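Local coordinates for adhesion G-protein coupled receptor G6 (Danio rerio, PDB 6V55), which acts as an adhesion G-protein coupled receptor linked to myelination, whose multidomain extracellular region contains a calcium-binding CUB domain and probably mediates contacts outside the cell, at residues Ser97-Gln102 and Tyr470-Pro475; Arg479-Thr484 and Gly502-Ile507; Asn23-Ser28 and Val93-Asp98. One frame throughout, in Å; residues are numbered along the deposited sequence.

Contact 1. Residues Ser97-Gln102 and Tyr470-Pro475. With CA (calcium ion), chain C.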
# COMPACT_ATOMS: atom_id res chain seq x y z
N SER A 97 -0.09 -6.06 -5.45
CA SER A 97 -0.51 -6.17 -6.84
C SER A 97 -0.65 -7.65 -7.14
O SER A 97 -0.02 -8.48 -6.48
CB SER A 97 0.51 -5.55 -7.81
OG SER A 97 1.80 -6.07 -7.52
N ASP A 98 -1.46 -8.00 -8.13
CA ASP A 98 -1.58 -9.41 -8.42
C ASP A 98 -0.65 -9.74 -9.59
O ASP A 98 0.32 -9.01 -9.81
CB ASP A 98 -3.04 -9.84 -8.64
CG ASP A 98 -3.77 -9.06 -9.75
OD1 ASP A 98 -5.01 -9.20 -9.82
OD2 ASP A 98 -3.18 -8.37 -10.60
N PHE A 99 -0.94 -10.79 -10.36
CA PHE A 99 -0.05 -11.36 -11.37
C PHE A 99 -0.12 -10.66 -12.73
O PHE A 99 0.74 -10.94 -13.57
CB PHE A 99 -0.35 -12.85 -11.59
CG PHE A 99 -1.83 -13.18 -11.75
CD1 PHE A 99 -2.43 -13.14 -13.01
CD2 PHE A 99 -2.60 -13.54 -10.65
CE1 PHE A 99 -3.79 -13.42 -13.16
CE2 PHE A 99 -3.95 -13.81 -10.80
CZ PHE A 99 -4.54 -13.76 -12.07
N SER A 100 -1.09 -9.78 -12.98
CA SER A 100 -1.23 -9.23 -14.33
C SER A 100 -1.92 -7.87 -14.25
O SER A 100 -2.59 -7.57 -13.27
CB SER A 100 -2.04 -10.15 -15.23
OG SER A 100 -3.41 -10.01 -14.89
N VAL A 101 -1.78 -7.08 -15.33
CA VAL A 101 -2.28 -5.71 -15.51
C VAL A 101 -1.71 -4.74 -14.48
O VAL A 101 -2.18 -4.69 -13.34
CB VAL A 101 -3.83 -5.62 -15.51
CG1 VAL A 101 -4.30 -4.24 -15.87
CG2 VAL A 101 -4.44 -6.67 -16.43
N GLN A 102 -0.74 -3.93 -14.88
CA GLN A 102 -0.10 -2.98 -13.98
C GLN A 102 -0.32 -1.56 -14.47
O GLN A 102 -0.30 -1.29 -15.67
CB GLN A 102 1.39 -3.27 -13.88
CG GLN A 102 1.65 -4.49 -13.04
CD GLN A 102 1.73 -5.74 -13.86
OE1 GLN A 102 2.38 -5.76 -14.90
NE2 GLN A 102 1.04 -6.79 -13.41
N TYR A 470 -12.26 -12.63 -2.17
CA TYR A 470 -12.28 -13.02 -3.58
C TYR A 470 -10.99 -12.55 -4.23
O TYR A 470 -10.56 -11.42 -3.99
CB TYR A 470 -13.49 -12.42 -4.30
CG TYR A 470 -14.80 -12.92 -3.75
CD1 TYR A 470 -15.42 -12.26 -2.70
CD2 TYR A 470 -15.40 -14.06 -4.27
CE1 TYR A 470 -16.60 -12.72 -2.16
CE2 TYR A 470 -16.60 -14.52 -3.75
CZ TYR A 470 -17.19 -13.84 -2.70
OH TYR A 470 -18.38 -14.28 -2.16
N VAL A 471 -10.37 -13.43 -5.01
CA VAL A 471 -9.17 -13.11 -5.77
C VAL A 471 -9.43 -13.50 -7.23
O VAL A 471 -10.38 -14.26 -7.51
CB VAL A 471 -7.91 -13.82 -5.21
CG1 VAL A 471 -7.62 -13.40 -3.77
CG2 VAL A 471 -8.06 -15.28 -5.35
N PRO A 472 -8.65 -12.97 -8.18
CA PRO A 472 -8.81 -13.39 -9.58
C PRO A 472 -8.35 -14.81 -9.85
O PRO A 472 -7.38 -15.30 -9.26
CB PRO A 472 -7.94 -12.39 -10.34
CG PRO A 472 -7.06 -11.78 -9.33
CD PRO A 472 -7.93 -11.68 -8.15
N CYS A 473 -9.06 -15.44 -10.79
CA CYS A 473 -8.65 -16.75 -11.28
C CYS A 473 -7.37 -16.59 -12.09
O CYS A 473 -7.29 -15.74 -12.98
CB CYS A 473 -9.75 -17.37 -12.15
SG CYS A 473 -11.20 -17.98 -11.26
N PHE A 474 -6.34 -17.37 -11.74
CA PHE A 474 -5.10 -17.34 -12.49
C PHE A 474 -5.24 -18.19 -13.75
O PHE A 474 -5.65 -19.34 -13.65
CB PHE A 474 -3.94 -17.86 -11.63
CG PHE A 474 -2.62 -17.81 -12.32
CD1 PHE A 474 -1.96 -16.60 -12.46
CD2 PHE A 474 -2.05 -18.96 -12.87
CE1 PHE A 474 -0.72 -16.53 -13.09
CE2 PHE A 474 -0.82 -18.90 -13.53
CZ PHE A 474 -0.16 -17.68 -13.64
N PRO A 475 -4.88 -17.68 -14.93
CA PRO A 475 -4.40 -16.33 -15.26
C PRO A 475 -5.35 -15.45 -16.09
O PRO A 475 -4.91 -14.38 -16.53
CB PRO A 475 -3.17 -16.62 -16.09
CG PRO A 475 -3.61 -17.81 -16.89
CD PRO A 475 -4.57 -18.62 -16.02
CA CA C . -2.32 -6.13 -11.29
O HOH W 1 0.15 -6.68 -10.93
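Phe99, at the tip of the calcium-binding loop of the CUB domain, is the bump of this buried contact; the hollow is the turn Pro472-Pro475, at the end of an edge strand in a small three-stranded antiparallel sheet. The rings of Phe99 and Phe474 make a T-shaped (edge-to-face) pair, centroids 4.8 Å apart and planes at 82°. Phe474 supplies the edge: its CD1 stands over the centre of the Phe99 ring, 3.5 Å from Phe99 CG. A chi1 of -178° extends Phe474 away from its own N and carries that edge over the ring, while the far end of Phe99 pushes into the bend of the turn. There Phe99 CZ lies 3.5 Å from the Cys473 carbonyl O and Phe99 CE1 3.6 Å from Pro475 CA, beside the cis peptide preceding that proline. Pro472 closes the hollow along the CE2 side of Phe99. Behind the bump, Asp98 OD2, Ser100 O and Val101 O bind calcium, with Glu53 and Asp61 completing the protein ligands, consistent with the metal fixing the loop that carries Phe99. The other carboxylate oxygen, Asp98 OD1, forms a salt bridge with Lys477 and lies 3.3 Å from Pro472 CG.

Contact 2. Residues Arg479-Thr484 and Gly502-Ile507; sequences RNASRT and GNCTNI. With NAG (2-acetamido-2-deoxy-beta-D-glucopyranose), chain K; NAG (2-acetamido-2-deoxy-beta-D-glucopyranose), chain N; NAG (2-acetamido-2-deoxy-beta-D-glucopyranose), chain F.
Arg479 lies across glycosylated Asn503 where the strand starting at Asn480 meets the loop Gly502-Ile507. Two N-glycosylation sequons (Asn-X-Ser/Thr) meet here, Asn480-Ala481-Ser482 and Asn503-Cys504-Thr505, each with a sugar on its asparagine. Arg479 CB is 3.8 Å from the Asn503 carbonyl O and equally near the acetyl methyl C8 of the sugar on Asn480. CG continues past the same carbonyl, and Arg479 CD reaches both Asn503 O and, at 3.9 Å, Asn503 CB. At chi3 (84°) the chain bends, laying the guanidinium over the Asn503 side-chain amide; the two planes are 19° apart and stacked, with Asn503 ND2 4.0 Å above the centre of the guanidinium. The Asn480-linked sugar comes to the guanidinium edge by its C8, 4.1 Å from Arg479 NE. At the tip, Arg479 NH2 lies 2.6 Å from O6 and 3.3 Å from the ring O5 of the sugar that Asn503 ND2 carries. Deeper in, Ala481 CB rests 3.8 Å from Cys504 SG. A disulfide from Cys504 to Cys473, in the preceding turn, thus lies beneath a flat stack of guanidinium on amide. The sugar on Asn503 gives the arginine nearby oxygens that may partly balance its charge, and the sugar on Asn480 gives a methyl at its edge, so the glycans are part of this surface.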
# COMPACT_ATOMS: atom_id res chain seq x y z
N ARG A 479 -13.37 -14.86 -14.03
CA ARG A 479 -14.17 -15.13 -12.84
C ARG A 479 -13.25 -15.14 -11.61
O ARG A 479 -12.04 -14.94 -11.71
CB ARG A 479 -14.96 -16.44 -12.97
CG ARG A 479 -15.60 -16.70 -14.34
CD ARG A 479 -16.57 -17.87 -14.34
NE ARG A 479 -17.92 -17.50 -13.91
CZ ARG A 479 -18.97 -18.33 -13.96
NH1 ARG A 479 -18.83 -19.57 -14.42
NH2 ARG A 479 -20.16 -17.91 -13.54
N ASN A 480 -13.86 -15.35 -10.43
CA ASN A 480 -13.18 -15.29 -9.14
C ASN A 480 -13.03 -16.67 -8.51
O ASN A 480 -13.77 -17.62 -8.80
CB ASN A 480 -13.95 -14.46 -8.12
CG ASN A 480 -14.29 -13.08 -8.60
OD1 ASN A 480 -13.53 -12.46 -9.33
ND2 ASN A 480 -15.46 -12.59 -8.15
N ALA A 481 -12.08 -16.75 -7.58
CA ALA A 481 -12.00 -17.81 -6.58
C ALA A 481 -12.34 -17.19 -5.24
O ALA A 481 -12.32 -15.97 -5.09
CB ALA A 481 -10.60 -18.44 -6.54
N SER A 482 -12.66 -18.03 -4.25
CA SER A 482 -13.02 -17.52 -2.93
C SER A 482 -12.48 -18.43 -1.83
O SER A 482 -12.28 -19.63 -2.05
CB SER A 482 -14.53 -17.36 -2.76
OG SER A 482 -15.13 -18.62 -2.52
N ARG A 483 -12.22 -17.83 -0.67
CA ARG A 483 -11.74 -18.52 0.53
C ARG A 483 -12.33 -17.84 1.76
O ARG A 483 -12.40 -16.61 1.81
CB ARG A 483 -10.21 -18.53 0.64
CG ARG A 483 -9.64 -19.74 1.33
CD ARG A 483 -8.12 -19.68 1.44
NE ARG A 483 -7.54 -20.91 1.99
CZ ARG A 483 -6.26 -21.02 2.37
NH1 ARG A 483 -5.45 -19.97 2.28
NH2 ARG A 483 -5.80 -22.17 2.86
N THR A 484 -12.74 -18.64 2.75
CA THR A 484 -13.40 -18.12 3.95
C THR A 484 -12.53 -18.38 5.17
O THR A 484 -12.01 -19.48 5.35
CB THR A 484 -14.78 -18.76 4.13
OG1 THR A 484 -15.54 -18.57 2.93
CG2 THR A 484 -15.55 -18.10 5.28
N GLY A 502 -13.67 -23.43 -8.17
CA GLY A 502 -14.52 -24.15 -9.10
C GLY A 502 -14.87 -23.40 -10.37
O GLY A 502 -15.16 -24.04 -11.39
N ASN A 503 -14.85 -22.06 -10.34
CA ASN A 503 -15.10 -21.25 -11.53
C ASN A 503 -13.81 -20.88 -12.28
O ASN A 503 -13.85 -20.09 -13.22
CB ASN A 503 -15.87 -19.98 -11.14
CG ASN A 503 -17.24 -20.27 -10.53
OD1 ASN A 503 -17.66 -21.42 -10.42
ND2 ASN A 503 -17.95 -19.21 -10.13
N CYS A 504 -12.67 -21.46 -11.90
CA CYS A 504 -11.38 -21.05 -12.43
C CYS A 504 -10.88 -22.04 -13.48
O CYS A 504 -11.16 -23.24 -13.43
CB CYS A 504 -10.33 -20.94 -11.31
SG CYS A 504 -10.52 -19.59 -10.12
N THR A 505 -10.09 -21.51 -14.42
CA THR A 505 -9.47 -22.27 -15.49
C THR A 505 -7.95 -22.24 -15.36
O THR A 505 -7.38 -21.27 -14.87
CB THR A 505 -9.87 -21.71 -16.87
OG1 THR A 505 -9.59 -20.31 -16.89
CG2 THR A 505 -11.35 -21.93 -17.14
N ASN A 506 -7.31 -23.31 -15.84
CA ASN A 506 -5.86 -23.41 -15.99
C ASN A 506 -5.37 -22.44 -17.07
O ASN A 506 -6.16 -21.85 -17.81
CB ASN A 506 -5.45 -24.82 -16.46
CG ASN A 506 -5.59 -25.91 -15.40
OD1 ASN A 506 -5.28 -25.71 -14.23
ND2 ASN A 506 -6.05 -27.10 -15.85
N ILE A 507 -4.05 -22.33 -17.21
CA ILE A 507 -3.44 -21.85 -18.46
C ILE A 507 -3.87 -22.73 -19.63
O ILE A 507 -4.29 -22.23 -20.68
CB ILE A 507 -1.90 -21.82 -18.34
CG1 ILE A 507 -1.45 -20.81 -17.29
CG2 ILE A 507 -1.23 -21.52 -19.68
CD1 ILE A 507 0.02 -20.95 -16.94
C1 NAG K . -19.26 -19.31 -9.53
C2 NAG K . -19.31 -18.43 -8.26
C3 NAG K . -20.72 -18.45 -7.63
C4 NAG K . -21.79 -18.08 -8.65
C5 NAG K . -21.68 -19.00 -9.88
C6 NAG K . -22.67 -18.67 -10.99
C7 NAG K . -17.32 -18.02 -6.91
C8 NAG K . -16.32 -18.60 -5.94
N2 NAG K . -18.29 -18.84 -7.31
O3 NAG K . -20.78 -17.54 -6.54
O4 NAG K . -23.10 -18.14 -8.08
O5 NAG K . -20.35 -18.92 -10.45
O6 NAG K . -22.19 -17.67 -11.88
O7 NAG K . -17.25 -16.85 -7.29
C1 NAG N . -16.08 -11.31 -8.39
C2 NAG N . -17.51 -11.46 -8.95
C3 NAG N . -18.21 -10.09 -9.05
C4 NAG N . -18.13 -9.30 -7.74
C5 NAG N . -16.70 -9.24 -7.19
C6 NAG N . -16.64 -8.65 -5.80
C7 NAG N . -17.60 -13.45 -10.40
C8 NAG N . -17.58 -13.95 -11.81
N2 NAG N . -17.50 -12.12 -10.25
O3 NAG N . -19.58 -10.29 -9.39
O4 NAG N . -18.61 -7.97 -7.94
O5 NAG N . -16.13 -10.56 -7.12
O6 NAG N . -15.37 -8.78 -5.19
O7 NAG N . -17.68 -14.22 -9.43
C1 NAG F . -6.25 -28.33 -15.10
C2 NAG F . -7.58 -29.11 -15.41
C3 NAG F . -7.51 -30.57 -14.89
C4 NAG F . -6.24 -31.28 -15.33
C5 NAG F . -5.04 -30.49 -14.81
C6 NAG F . -3.71 -31.12 -15.15
C7 NAG F . -9.98 -28.50 -15.24
C8 NAG F . -11.00 -27.72 -14.46
N2 NAG F . -8.71 -28.42 -14.81
O3 NAG F . -8.65 -31.32 -15.31
O4 NAG F . -6.20 -32.62 -14.84
O5 NAG F . -5.07 -29.19 -15.41
O6 NAG F . -3.66 -32.50 -14.82
O7 NAG F . -10.30 -29.19 -16.21

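Contact 3. Residues Asn23-Ser28 and Val93-Asp98. With CA (calcium ion), chain C; NAG (2-acetamido-2-deoxy-beta-D-glucopyranose), chain E.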
# COMPACT_ATOMS: atom_id res chain seq x y z
N ASN A 23 7.27 4.71 -13.77
CA ASN A 23 6.87 3.63 -14.66
C ASN A 23 5.96 2.68 -13.88
O ASN A 23 5.65 2.91 -12.70
CB ASN A 23 8.09 2.88 -15.21
CG ASN A 23 9.18 3.83 -15.71
OD1 ASN A 23 10.30 3.84 -15.17
ND2 ASN A 23 8.88 4.59 -16.76
N ASP A 24 5.53 1.60 -14.51
CA ASP A 24 4.57 0.72 -13.85
C ASP A 24 5.23 -0.12 -12.78
O ASP A 24 6.41 -0.50 -12.88
CB ASP A 24 3.88 -0.21 -14.85
CG ASP A 24 3.07 0.51 -15.92
OD1 ASP A 24 2.70 -0.20 -16.88
OD2 ASP A 24 2.79 1.74 -15.82
N TYR A 25 4.45 -0.42 -11.73
CA TYR A 25 4.91 -1.31 -10.68
C TYR A 25 5.05 -2.73 -11.22
O TYR A 25 4.47 -3.06 -12.26
CB TYR A 25 3.96 -1.25 -9.49
CG TYR A 25 2.46 -1.32 -9.73
CD1 TYR A 25 1.83 -2.53 -9.99
CD2 TYR A 25 1.68 -0.19 -9.60
CE1 TYR A 25 0.45 -2.59 -10.18
CE2 TYR A 25 0.31 -0.23 -9.78
CZ TYR A 25 -0.30 -1.44 -10.06
OH TYR A 25 -1.66 -1.51 -10.24
N PRO A 26 5.86 -3.58 -10.59
CA PRO A 26 5.92 -4.97 -11.03
C PRO A 26 4.69 -5.72 -10.53
O PRO A 26 3.99 -5.22 -9.64
CB PRO A 26 7.23 -5.48 -10.40
CG PRO A 26 8.00 -4.23 -10.04
CD PRO A 26 6.94 -3.28 -9.63
N PRO A 27 4.36 -6.88 -11.09
CA PRO A 27 3.32 -7.71 -10.49
C PRO A 27 3.78 -8.31 -9.16
O PRO A 27 4.97 -8.28 -8.81
CB PRO A 27 3.09 -8.81 -11.52
CG PRO A 27 3.85 -8.46 -12.71
CD PRO A 27 4.89 -7.48 -12.33
N SER A 28 2.79 -8.85 -8.42
CA SER A 28 2.98 -9.68 -7.22
C SER A 28 3.77 -8.99 -6.11
O SER A 28 4.56 -9.61 -5.40
CB SER A 28 3.59 -11.01 -7.59
OG SER A 28 3.02 -11.42 -8.80
N VAL A 93 1.10 1.97 5.48
CA VAL A 93 0.61 1.97 4.10
C VAL A 93 1.03 0.66 3.44
O VAL A 93 2.23 0.40 3.28
CB VAL A 93 1.15 3.16 3.29
CG1 VAL A 93 0.71 3.05 1.83
CG2 VAL A 93 0.68 4.46 3.87
N PHE A 94 0.06 -0.14 3.02
CA PHE A 94 0.34 -1.40 2.34
C PHE A 94 0.02 -1.27 0.86
O PHE A 94 -0.77 -0.42 0.46
CB PHE A 94 -0.48 -2.54 2.91
CG PHE A 94 -0.20 -2.79 4.35
CD1 PHE A 94 0.88 -3.57 4.72
CD2 PHE A 94 -1.01 -2.23 5.33
CE1 PHE A 94 1.14 -3.80 6.04
CE2 PHE A 94 -0.75 -2.45 6.65
CZ PHE A 94 0.33 -3.24 7.01
N PHE A 95 0.65 -2.13 0.06
CA PHE A 95 0.36 -2.19 -1.36
C PHE A 95 0.57 -3.62 -1.83
O PHE A 95 1.61 -4.22 -1.53
CB PHE A 95 1.23 -1.22 -2.15
CG PHE A 95 1.19 -1.41 -3.66
CD1 PHE A 95 -0.01 -1.37 -4.37
CD2 PHE A 95 2.37 -1.61 -4.37
CE1 PHE A 95 -0.04 -1.53 -5.77
CE2 PHE A 95 2.35 -1.76 -5.77
CZ PHE A 95 1.15 -1.72 -6.47
N ASN A 96 -0.42 -4.16 -2.54
CA ASN A 96 -0.37 -5.51 -3.10
C ASN A 96 -0.86 -5.47 -4.54
O ASN A 96 -1.91 -4.88 -4.83
CB ASN A 96 -1.21 -6.47 -2.27
CG ASN A 96 -0.67 -6.65 -0.89
OD1 ASN A 96 0.39 -7.26 -0.70
ND2 ASN A 96 -1.37 -6.11 0.09
N SER A 97 -0.09 -6.06 -5.45
CA SER A 97 -0.51 -6.17 -6.84
C SER A 97 -0.65 -7.65 -7.14
O SER A 97 -0.02 -8.48 -6.48
CB SER A 97 0.51 -5.55 -7.81
OG SER A 97 1.80 -6.07 -7.52
N ASP A 98 -1.46 -8.00 -8.13
CA ASP A 98 -1.58 -9.41 -8.42
C ASP A 98 -0.65 -9.74 -9.59
O ASP A 98 0.32 -9.01 -9.81
CB ASP A 98 -3.04 -9.84 -8.64
CG ASP A 98 -3.77 -9.06 -9.75
OD1 ASP A 98 -5.01 -9.20 -9.82
OD2 ASP A 98 -3.18 -8.37 -10.60
CA CA C . -2.32 -6.13 -11.29
C1 NAG E . 4.44 -3.89 9.00
C2 NAG E . 3.93 -5.13 9.78
C3 NAG E . 3.91 -4.84 11.29
C4 NAG E . 5.29 -4.41 11.78
C5 NAG E . 5.76 -3.19 10.99
C6 NAG E . 7.19 -2.82 11.32
C7 NAG E . 2.41 -6.35 8.29
C8 NAG E . 0.98 -6.76 8.04
N2 NAG E . 2.61 -5.56 9.34
O3 NAG E . 3.48 -5.99 12.01
O4 NAG E . 5.24 -4.12 13.18
O5 NAG E . 5.73 -3.45 9.58
O6 NAG E . 8.10 -3.53 10.50
O7 NAG E . 3.33 -6.72 7.56
O HOH W 1 0.15 -6.68 -10.93
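Tyr25 and Phe95 form the tightly packed part of this contact, inside the CUB domain where the loop Asn23-Ser28 folds against the end of strand 90-96. Phe95 drives its edge at the Tyr25 face in a T-shaped (edge-to-face) pair, planes at 73° and centroids 4.8 Å apart; Phe95 CZ stands over the centre of the tyrosine ring, 3.5 Å from Tyr25 CD2. Phe95, extended at chi1 168°, reaches the loop with this edge. Ser97 CB packs obliquely against the same tyrosine, 3.8 Å from Tyr25 CE1. Looser are the Pro26 ring, which lies at the margin although its carbonyl is bonded, and the partly exposed Ser28, whose CB points away from the strand end. Beside them runs a separate polar seam. Ser97 OG donates to Pro26 O (3.2 Å), in the carbonyl plane on a lone pair, and is bonded as well to Gln29 N. Ser28 N donates to Asp98 O at 2.8 Å. Asp98 O also accepts a hydrogen bond from a calcium-bound water, 2.6 Å away. The loop therefore belongs to the second shell of the metal site: Tyr25 OH bonds to OD2 of the calcium ligand Asp61, and Ser28 N to the carbonyl that accepts from the calcium-bound water, consistent with a part in positioning them.

In the fold
Along the chain contact 3 opens first and ends where contact 1 begins; contact 1 closes before contact 2 opens. Contact 3 lies wholly within the CUB domain and shares Ser97 and Asp98, the calcium and one bound water with contact 1; their centres are 11 Å apart. Contact 1 then bridges more than 360 residues to reach the small antiparallel sheet of strands 468-472, 480-488 and 493-496. Contact 2, about 11 Å from contact 1 between centres, has its first segment on the neighbouring strand 480-488, and its loop is tied to contact 1 by the Cys473-Cys504 disulfide. Contact 1 thus joins the CUB domain to a later part of the extracellular region, with contacts 3 and 2, centres 21 Å apart, flanking it.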